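Local coordinates for CdiI immunity protein (Cupriavidus taiwanensis, PDB 5T87) that binds the CdiA toxin and so probably protects the cell that makes it from contact-dependent growth inhibition, at residues Gln6-Ile16 and Asp30-Glu39; Asp60-Gly71 and Asp95-Ala105. All blocks are in the same frame, centred on the assembly; numbering follows the deposited sequence.

Contact 1. Residues Gln6-Ile16 and Asp30-Glu39; sequences QEPARIPNAEI and DACLSIAYYE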
loop_
_atom_site.group_PDB
_atom_site.type_symbol
_atom_site.label_atom_id
_atom_site.label_comp_id
_atom_site.label_asym_id
_atom_site.label_seq_id
_atom_site.Cartn_x
_atom_site.Cartn_y
_atom_site.Cartn_z
ATOM N N GLN A 6 -6.220 3.138 -10.429
ATOM C CA GLN A 6 -7.164 4.041 -9.763
ATOM C C GLN A 6 -6.448 4.730 -8.614
ATOM O O GLN A 6 -5.965 4.084 -7.681
ATOM C CB GLN A 6 -8.424 3.318 -9.266
ATOM C CG GLN A 6 -9.676 4.205 -9.212
ATOM C CD GLN A 6 -10.963 3.429 -8.869
ATOM O OE1 GLN A 6 -11.528 2.700 -9.706
ATOM N NE2 GLN A 6 -11.437 3.598 -7.635
ATOM N N GLU A 7 -6.355 6.047 -8.740
ATOM C CA GLU A 7 -5.879 6.910 -7.696
ATOM C C GLU A 7 -7.018 7.090 -6.703
ATOM O O GLU A 7 -8.120 7.453 -7.103
ATOM C CB GLU A 7 -5.508 8.258 -8.286
ATOM C CG GLU A 7 -4.773 9.183 -7.336
ATOM C CD GLU A 7 -4.044 10.266 -8.090
ATOM O OE1 GLU A 7 -3.112 10.869 -7.527
ATOM O OE2 GLU A 7 -4.387 10.494 -9.268
ATOM N N PRO A 8 -6.760 6.837 -5.411
ATOM C CA PRO A 8 -7.789 6.930 -4.377
ATOM C C PRO A 8 -8.524 8.272 -4.285
ATOM O O PRO A 8 -7.889 9.325 -4.250
ATOM C CB PRO A 8 -7.006 6.703 -3.088
ATOM C CG PRO A 8 -5.807 5.927 -3.486
ATOM C CD PRO A 8 -5.494 6.284 -4.894
ATOM N N ALA A 9 -9.855 8.212 -4.236
ATOM C CA ALA A 9 -10.692 9.381 -3.959
ATOM C C ALA A 9 -10.585 9.759 -2.491
ATOM O O ALA A 9 -10.357 8.899 -1.645
ATOM C CB ALA A 9 -12.146 9.084 -4.291
ATOM N N ARG A 10 -10.740 11.049 -2.198
ATOM C CA ARG A 10 -10.788 11.546 -0.822
ATOM C C ARG A 10 -12.215 11.441 -0.280
ATOM O O ARG A 10 -13.107 12.160 -0.733
ATOM C CB ARG A 10 -10.299 13.002 -0.752
ATOM C CG ARG A 10 -10.837 13.805 0.433
ATOM C CD ARG A 10 -10.187 13.438 1.765
ATOM N NE ARG A 10 -10.834 14.106 2.894
ATOM C CZ ARG A 10 -10.342 14.133 4.127
ATOM N NH1 ARG A 10 -9.189 13.539 4.388
ATOM N NH2 ARG A 10 -11.001 14.757 5.095
ATOM N N ILE A 11 -12.417 10.540 0.682
ATOM C CA ILE A 11 -13.679 10.430 1.422
ATOM C C ILE A 11 -13.584 11.273 2.695
ATOM O O ILE A 11 -12.624 11.112 3.475
ATOM C CB ILE A 11 -14.002 8.980 1.804
ATOM C CG1 ILE A 11 -14.275 8.155 0.538
ATOM C CG2 ILE A 11 -15.220 8.921 2.730
ATOM C CD1 ILE A 11 -14.098 6.660 0.727
ATOM N N PRO A 12 -14.578 12.165 2.924
ATOM C CA PRO A 12 -14.511 12.998 4.119
ATOM C C PRO A 12 -14.423 12.155 5.379
ATOM O O PRO A 12 -15.045 11.087 5.455
ATOM C CB PRO A 12 -15.832 13.772 4.093
ATOM C CG PRO A 12 -16.217 13.799 2.672
ATOM C CD PRO A 12 -15.785 12.470 2.134
ATOM N N ASN A 13 -13.643 12.643 6.339
ATOM C CA ASN A 13 -13.424 11.967 7.614
ATOM C C ASN A 13 -14.747 11.526 8.265
ATOM O O ASN A 13 -14.908 10.371 8.664
ATOM C CB ASN A 13 -12.649 12.912 8.539
ATOM C CG ASN A 13 -12.078 12.215 9.766
ATOM O OD1 ASN A 13 -12.819 11.793 10.666
ATOM N ND2 ASN A 13 -10.746 12.125 9.830
ATOM N N ALA A 14 -15.701 12.448 8.320
ATOM C CA ALA A 14 -17.004 12.225 8.961
ATOM C C ALA A 14 -17.829 11.051 8.421
ATOM O O ALA A 14 -18.703 10.543 9.110
ATOM C CB ALA A 14 -17.833 13.503 8.885
ATOM N N GLU A 15 -17.572 10.632 7.191
ATOM C CA GLU A 15 -18.365 9.565 6.565
ATOM C C GLU A 15 -17.734 8.181 6.710
ATOM O O GLU A 15 -18.390 7.175 6.451
ATOM C CB GLU A 15 -18.626 9.908 5.093
ATOM C CG GLU A 15 -19.397 11.220 4.920
ATOM C CD GLU A 15 -19.666 11.607 3.469
ATOM O OE1 GLU A 15 -19.382 10.813 2.533
ATOM O OE2 GLU A 15 -20.182 12.730 3.263
ATOM N N ILE A 16 -16.488 8.135 7.173
ATOM C CA ILE A 16 -15.659 6.931 7.103
ATOM C C ILE A 16 -16.230 5.758 7.911
ATOM O O ILE A 16 -16.361 4.644 7.392
ATOM C CB ILE A 16 -14.209 7.247 7.553
ATOM C CG1 ILE A 16 -13.503 8.139 6.524
ATOM C CG2 ILE A 16 -13.384 5.979 7.787
ATOM C CD1 ILE A 16 -12.981 7.419 5.298
ATOM N N ASP A 30 -12.108 1.827 -0.630
ATOM C CA ASP A 30 -11.963 3.253 -0.849
ATOM C C ASP A 30 -11.705 3.971 0.454
ATOM O O ASP A 30 -10.862 4.837 0.508
ATOM C CB ASP A 30 -13.201 3.839 -1.536
ATOM C CG ASP A 30 -13.322 3.416 -2.980
ATOM O OD1 ASP A 30 -12.382 2.786 -3.512
ATOM O OD2 ASP A 30 -14.379 3.704 -3.575
ATOM N N ALA A 31 -12.430 3.594 1.498
ATOM C CA ALA A 31 -12.237 4.165 2.842
ATOM C C ALA A 31 -10.830 3.898 3.374
ATOM O O ALA A 31 -10.127 4.830 3.769
ATOM C CB ALA A 31 -13.275 3.616 3.802
ATOM N N CYS A 32 -10.411 2.634 3.343
ATOM C CA CYS A 32 -9.050 2.278 3.719
ATOM C C CYS A 32 -8.026 3.095 2.975
ATOM O O CYS A 32 -7.089 3.600 3.562
ATOM C CB CYS A 32 -8.787 0.797 3.492
ATOM S SG CYS A 32 -9.733 -0.243 4.639
ATOM N N LEU A 33 -8.204 3.254 1.675
ATOM C CA LEU A 33 -7.236 4.024 0.903
ATOM C C LEU A 33 -7.321 5.527 1.142
ATOM O O LEU A 33 -6.291 6.201 1.132
ATOM C CB LEU A 33 -7.349 3.715 -0.574
ATOM C CG LEU A 33 -6.724 2.383 -0.968
ATOM C CD1 LEU A 33 -7.192 2.029 -2.377
ATOM C CD2 LEU A 33 -5.195 2.417 -0.873
ATOM N N SER A 34 -8.522 6.052 1.371
ATOM C CA SER A 34 -8.661 7.463 1.706
ATOM C C SER A 34 -7.892 7.781 3.012
ATOM O O SER A 34 -7.192 8.804 3.123
ATOM C CB SER A 34 -10.130 7.843 1.830
ATOM O OG SER A 34 -10.266 9.257 1.856
ATOM N N ILE A 35 -8.020 6.875 3.974
ATOM C CA ILE A 35 -7.237 6.918 5.196
ATOM C C ILE A 35 -5.751 6.841 4.870
ATOM O O ILE A 35 -4.970 7.666 5.347
ATOM C CB ILE A 35 -7.632 5.768 6.154
ATOM C CG1 ILE A 35 -9.006 6.044 6.767
ATOM C CG2 ILE A 35 -6.601 5.587 7.252
ATOM C CD1 ILE A 35 -9.679 4.810 7.325
ATOM N N ALA A 36 -5.362 5.853 4.078
ATOM C CA ALA A 36 -3.945 5.636 3.813
ATOM C C ALA A 36 -3.288 6.855 3.183
ATOM O O ALA A 36 -2.201 7.225 3.606
ATOM C CB ALA A 36 -3.735 4.421 2.940
ATOM N N TYR A 37 -3.968 7.492 2.225
ATOM C CA TYR A 37 -3.376 8.564 1.409
ATOM C C TYR A 37 -3.580 9.968 1.955
ATOM O O TYR A 37 -2.748 10.836 1.698
ATOM C CB TYR A 37 -3.912 8.524 -0.058
ATOM C CG TYR A 37 -3.169 7.603 -1.010
ATOM C CD1 TYR A 37 -2.718 6.359 -0.583
ATOM C CD2 TYR A 37 -2.958 7.957 -2.359
ATOM C CE1 TYR A 37 -2.052 5.503 -1.443
ATOM C CE2 TYR A 37 -2.303 7.089 -3.241
ATOM C CZ TYR A 37 -1.845 5.858 -2.766
ATOM O OH TYR A 37 -1.160 4.943 -3.534
ATOM N N TYR A 38 -4.679 10.203 2.670
ATOM C CA TYR A 38 -5.084 11.575 3.045
ATOM C C TYR A 38 -5.240 11.918 4.541
ATOM O O TYR A 38 -5.197 13.097 4.856
ATOM C CB TYR A 38 -6.366 11.962 2.292
ATOM C CG TYR A 38 -6.280 11.633 0.818
ATOM C CD1 TYR A 38 -5.301 12.222 0.013
ATOM C CD2 TYR A 38 -7.144 10.710 0.229
ATOM C CE1 TYR A 38 -5.190 11.911 -1.332
ATOM C CE2 TYR A 38 -7.042 10.390 -1.117
ATOM C CZ TYR A 38 -6.062 10.991 -1.899
ATOM O OH TYR A 38 -5.951 10.685 -3.254
ATOM N N GLU A 39 -5.418 10.954 5.449
ATOM C CA GLU A 39 -5.563 11.292 6.894
ATOM C C GLU A 39 -4.197 11.404 7.570
ATOM O O GLU A 39 -3.282 10.628 7.279
ATOM C CB GLU A 39 -6.463 10.308 7.657
ATOM C CG GLU A 39 -7.906 10.201 7.121
ATOM C CD GLU A 39 -8.736 11.490 7.260
ATOM O OE1 GLU A 39 -8.502 12.244 8.243
ATOM O OE2 GLU A 39 -9.628 11.739 6.391
HETATM O O HOH W 1 -9.162 15.037 7.046
#
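E39 OE1, just past the end of helix 25-38, is gripped by N13 ND2 and a water, showing how one acidic group can secure a loop. The hydrogen bond from N13 ND2 to OE1 is 2.8 Å, the amide arriving 62° out of the carboxylate plane. Water 1, the other donor, accepts in turn from R10 NH2, while R10 NH1, in one of two conformers of this side chain, forms a salt bridge to OE2 at 2.7 Å. A bend at chi2 of E39 (-65°) folds the carboxylate back toward the loop.

Further back on the helix, S34 OG receives the backbone N-H of I11 at 2.8 Å and 157°. Nearer the loop's start, Y38 OH donates to P8 O, 2.6 Å away, with that oxygen lying at the edge of the tyrosine ring. P8 also lays CG over one face of Y37, 3.8 Å from the ring centroid, in a CH-pi contact, and sets CB against L33 CB. Toward I16, apolar groups take over: I11 CD1 rests on the backbone between D30 and A31, and I16 CG2 meets I35 CD1.

H46 of the CdiA toxin packs on P8, L33 and Y37. Helix side chains give P8 O a donor and I11 N an acceptor, pinning a loop without regular secondary structure, and in this conformer R10, with the N13 amide, would probably favour ionised E39.

Contact 2. Residues Asp60-Gly71 and Asp95-Ala105; sequences DSLRSLAVTCVG and DQAVASAASDA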
loop_
_atom_site.group_PDB
_atom_site.type_symbol
_atom_site.label_atom_id
_atom_site.label_comp_id
_atom_site.label_asym_id
_atom_site.label_seq_id
_atom_site.Cartn_x
_atom_site.Cartn_y
_atom_site.Cartn_z
ATOM N N ASP A 60 -10.473 -11.862 2.806
ATOM C CA ASP A 60 -9.013 -11.736 2.872
ATOM C C ASP A 60 -8.484 -10.542 2.081
ATOM O O ASP A 60 -7.553 -9.871 2.507
ATOM C CB ASP A 60 -8.343 -13.007 2.360
ATOM C CG ASP A 60 -8.536 -14.192 3.290
ATOM O OD1 ASP A 60 -8.865 -14.000 4.493
ATOM O OD2 ASP A 60 -8.344 -15.332 2.824
ATOM N N SER A 61 -9.097 -10.292 0.931
ATOM C CA SER A 61 -8.773 -9.149 0.092
ATOM C C SER A 61 -8.780 -7.851 0.882
ATOM O O SER A 61 -7.863 -7.071 0.768
ATOM C CB SER A 61 -9.752 -9.053 -1.093
ATOM O OG SER A 61 -11.094 -8.884 -0.644
ATOM N N LEU A 62 -9.806 -7.638 1.691
ATOM C CA LEU A 62 -9.953 -6.385 2.438
ATOM C C LEU A 62 -9.001 -6.272 3.613
ATOM O O LEU A 62 -8.439 -5.197 3.862
ATOM C CB LEU A 62 -11.393 -6.190 2.920
ATOM C CG LEU A 62 -12.397 -5.797 1.832
ATOM C CD1 LEU A 62 -13.773 -5.584 2.459
ATOM C CD2 LEU A 62 -11.936 -4.548 1.063
ATOM N N ARG A 63 -8.812 -7.388 4.306
ATOM C CA ARG A 63 -7.914 -7.461 5.455
ATOM C C ARG A 63 -6.489 -7.192 5.016
ATOM O O ARG A 63 -5.766 -6.424 5.645
ATOM C CB ARG A 63 -8.034 -8.826 6.122
ATOM C CG ARG A 63 -9.421 -9.047 6.701
ATOM C CD ARG A 63 -9.649 -10.447 7.213
ATOM N NE ARG A 63 -8.834 -10.718 8.387
ATOM C CZ ARG A 63 -7.968 -11.724 8.528
ATOM N NH1 ARG A 63 -7.774 -12.630 7.565
ATOM N NH2 ARG A 63 -7.295 -11.833 9.660
ATOM N N SER A 64 -6.113 -7.802 3.907
ATOM C CA SER A 64 -4.795 -7.624 3.325
ATOM C C SER A 64 -4.562 -6.180 2.869
ATOM O O SER A 64 -3.483 -5.610 3.104
ATOM C CB SER A 64 -4.618 -8.605 2.159
ATOM O OG SER A 64 -3.250 -8.742 1.818
ATOM N N LEU A 65 -5.574 -5.586 2.242
ATOM C CA LEU A 65 -5.483 -4.198 1.798
ATOM C C LEU A 65 -5.259 -3.231 2.984
ATOM O O LEU A 65 -4.434 -2.298 2.920
ATOM C CB LEU A 65 -6.737 -3.801 1.010
ATOM C CG LEU A 65 -6.805 -2.323 0.601
ATOM C CD1 LEU A 65 -5.615 -1.959 -0.258
ATOM C CD2 LEU A 65 -8.103 -1.981 -0.100
ATOM N N ALA A 66 -6.004 -3.468 4.061
ATOM C CA ALA A 66 -5.883 -2.658 5.282
ATOM C C ALA A 66 -4.461 -2.670 5.840
ATOM O O ALA A 66 -3.945 -1.627 6.265
ATOM C CB ALA A 66 -6.876 -3.134 6.331
ATOM N N VAL A 67 -3.820 -3.838 5.812
ATOM C CA VAL A 67 -2.414 -3.936 6.208
ATOM C C VAL A 67 -1.530 -3.106 5.288
ATOM O O VAL A 67 -0.737 -2.327 5.741
ATOM C CB VAL A 67 -1.937 -5.392 6.200
ATOM C CG1 VAL A 67 -0.419 -5.487 6.355
ATOM C CG2 VAL A 67 -2.628 -6.169 7.307
ATOM N N THR A 68 -1.691 -3.280 3.983
ATOM C CA THR A 68 -0.975 -2.477 2.998
ATOM C C THR A 68 -1.185 -0.984 3.268
ATOM O O THR A 68 -0.235 -0.205 3.221
ATOM C CB THR A 68 -1.391 -2.894 1.560
ATOM O OG1 THR A 68 -0.742 -4.127 1.238
ATOM C CG2 THR A 68 -1.011 -1.855 0.505
ATOM N N CYS A 69 -2.417 -0.604 3.582
ATOM C CA CYS A 69 -2.723 0.771 3.981
ATOM C C CYS A 69 -1.976 1.232 5.237
ATOM O O CYS A 69 -1.578 2.398 5.327
ATOM C CB CYS A 69 -4.224 0.951 4.181
ATOM S SG CYS A 69 -5.094 1.055 2.613
ATOM N N VAL A 70 -1.777 0.328 6.191
ATOM C CA VAL A 70 -0.961 0.654 7.380
ATOM C C VAL A 70 0.473 0.963 6.935
ATOM O O VAL A 70 1.117 1.880 7.474
ATOM C CB VAL A 70 -1.032 -0.456 8.468
ATOM C CG1 VAL A 70 0.011 -0.261 9.568
ATOM C CG2 VAL A 70 -2.428 -0.497 9.086
ATOM N N GLY A 71 0.938 0.220 5.927
ATOM C CA GLY A 71 2.213 0.490 5.264
ATOM C C GLY A 71 2.295 1.880 4.683
ATOM O O GLY A 71 3.335 2.528 4.769
ATOM N N ASP A 95 -0.021 -15.687 9.908
ATOM C CA ASP A 95 -1.287 -16.053 9.259
ATOM C C ASP A 95 -1.425 -15.531 7.808
ATOM O O ASP A 95 -1.245 -14.346 7.526
ATOM C CB ASP A 95 -2.472 -15.707 10.160
ATOM C CG ASP A 95 -2.653 -14.241 10.343
ATOM O OD1 ASP A 95 -3.189 -13.651 9.385
ATOM O OD2 ASP A 95 -2.300 -13.699 11.428
ATOM N N GLN A 96 -1.757 -16.451 6.901
ATOM C CA GLN A 96 -1.470 -16.296 5.468
ATOM C C GLN A 96 -2.309 -15.281 4.712
ATOM O O GLN A 96 -1.823 -14.655 3.773
ATOM C CB GLN A 96 -1.585 -17.637 4.767
ATOM C CG GLN A 96 -0.568 -18.649 5.244
ATOM C CD GLN A 96 -0.617 -19.929 4.430
ATOM O OE1 GLN A 96 -1.517 -20.134 3.600
ATOM N NE2 GLN A 96 0.357 -20.804 4.661
ATOM N N ALA A 97 -3.564 -15.133 5.118
ATOM C CA ALA A 97 -4.470 -14.139 4.542
ATOM C C ALA A 97 -3.822 -12.753 4.406
ATOM O O ALA A 97 -4.049 -12.042 3.417
ATOM C CB ALA A 97 -5.720 -14.039 5.402
ATOM N N VAL A 98 -3.019 -12.375 5.405
ATOM C CA VAL A 98 -2.380 -11.052 5.419
ATOM C C VAL A 98 -0.854 -11.034 5.405
ATOM O O VAL A 98 -0.270 -9.970 5.188
ATOM C CB VAL A 98 -2.922 -10.203 6.577
ATOM C CG1 VAL A 98 -4.404 -9.930 6.355
ATOM C CG2 VAL A 98 -2.702 -10.880 7.931
ATOM N N ALA A 99 -0.221 -12.194 5.580
ATOM C CA ALA A 99 1.243 -12.280 5.700
ATOM C C ALA A 99 1.985 -11.484 4.637
ATOM O O ALA A 99 2.863 -10.689 4.944
ATOM C CB ALA A 99 1.700 -13.732 5.670
ATOM N N SER A 100 1.613 -11.688 3.392
ATOM C CA SER A 100 2.326 -11.085 2.278
ATOM C C SER A 100 2.329 -9.531 2.330
ATOM O O SER A 100 3.375 -8.886 2.153
ATOM C CB SER A 100 1.743 -11.625 0.968
ATOM O OG SER A 100 2.024 -10.755 -0.100
ATOM N N ALA A 101 1.161 -8.947 2.575
ATOM C CA ALA A 101 1.029 -7.502 2.741
ATOM C C ALA A 101 1.723 -7.003 4.021
ATOM O O ALA A 101 2.223 -5.873 4.054
ATOM C CB ALA A 101 -0.440 -7.106 2.775
ATOM N N ALA A 102 1.714 -7.827 5.075
ATOM C CA ALA A 102 2.448 -7.517 6.317
ATOM C C ALA A 102 3.929 -7.323 6.036
ATOM O O ALA A 102 4.507 -6.329 6.451
ATOM C CB ALA A 102 2.248 -8.605 7.369
ATOM N N SER A 103 4.519 -8.260 5.301
ATOM C CA SER A 103 5.913 -8.171 4.876
ATOM C C SER A 103 6.224 -6.874 4.116
ATOM O O SER A 103 7.222 -6.230 4.393
ATOM C CB SER A 103 6.266 -9.380 4.008
ATOM O OG SER A 103 7.631 -9.366 3.649
ATOM N N ASP A 104 5.370 -6.493 3.172
ATOM C CA ASP A 104 5.575 -5.272 2.378
ATOM C C ASP A 104 5.275 -3.997 3.172
ATOM O O ASP A 104 5.831 -2.935 2.884
ATOM C CB ASP A 104 4.700 -5.274 1.122
ATOM C CG ASP A 104 5.027 -6.412 0.159
ATOM O OD1 ASP A 104 6.102 -7.051 0.272
ATOM O OD2 ASP A 104 4.189 -6.656 -0.736
ATOM N N ALA A 105 4.368 -4.084 4.143
ATOM C CA ALA A 105 4.092 -2.954 5.023
ATOM C C ALA A 105 5.305 -2.705 5.938
ATOM O O ALA A 105 5.681 -1.562 6.213
ATOM C CB ALA A 105 2.838 -3.216 5.835
HETATM O O HOH W 2 -1.254 -10.639 2.112
#
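Helix 60-71 and helix 96-105 run side by side in the same direction, their axes 5° from parallel and 8.1 Å apart at closest approach. The two backbones come closest at G71 and A105, whose CA atoms are 3.9 Å apart, a proximity permitted by the missing side chain of G71 and the small methyl of A105. Such close packing illustrates how small residues set the spacing of neighbouring helices.

V67 is the knob of the interface, seated in a hole formed by V98, A101, A102 and A105. With chi1 at 169°, CG1 is carried over the opposing backbone and comes within 3.4 Å of A102 N, whereas CG2 is left to meet V98 CB at 4.1 Å. The methyl of A101 lies between S64 OG and T68 OG1, and V98 CG1 tucks against the backbone and CB of R63.

Near the start of both helices the chemistry turns polar. Water 2 is bound by S64 OG at 2.8 Å and by the N-H of A101 at 3.0 Å, with a weak bond to A97 O; it thereby occupies the place of an ordinary helical bond where the first turn of 96-105 is irregular. R63, bent at chi3 (68°), brings NH1 to 3.3 Å from A97 CB and pairs with D60 OD1 at its guanidinium edge, while R63 NE makes a weak bond to A53 O.

On the outer side S100 and D104 hydrogen-bond to T20 and S21 of the CdiA toxin. Two parallel helices joined through an intervening one, 82-91, are consistent with the stacked helical hairpins of an alpha-solenoid.

From the N terminus, the chain leaves strand 4-5, and contact 1 closes the first loop by bringing the segment 6-16 onto helix 25-38, enclosing most of helix 16-22 and the start of helix 25-38. Helix 42-53 then leads to helix 60-76, where contact 2 opens; passing through helix 82-91, it closes on helix 96-114. The two closures follow in series, neither nested nor crossed, on opposite sides of the chain's centre and about 17 Å apart between centres. Their common seam is C69, whose sulfur packs against C32, L33 and A36 of helix 25-38. Two local closures thus join into one row of helices, and both include residues that meet the CdiA toxin.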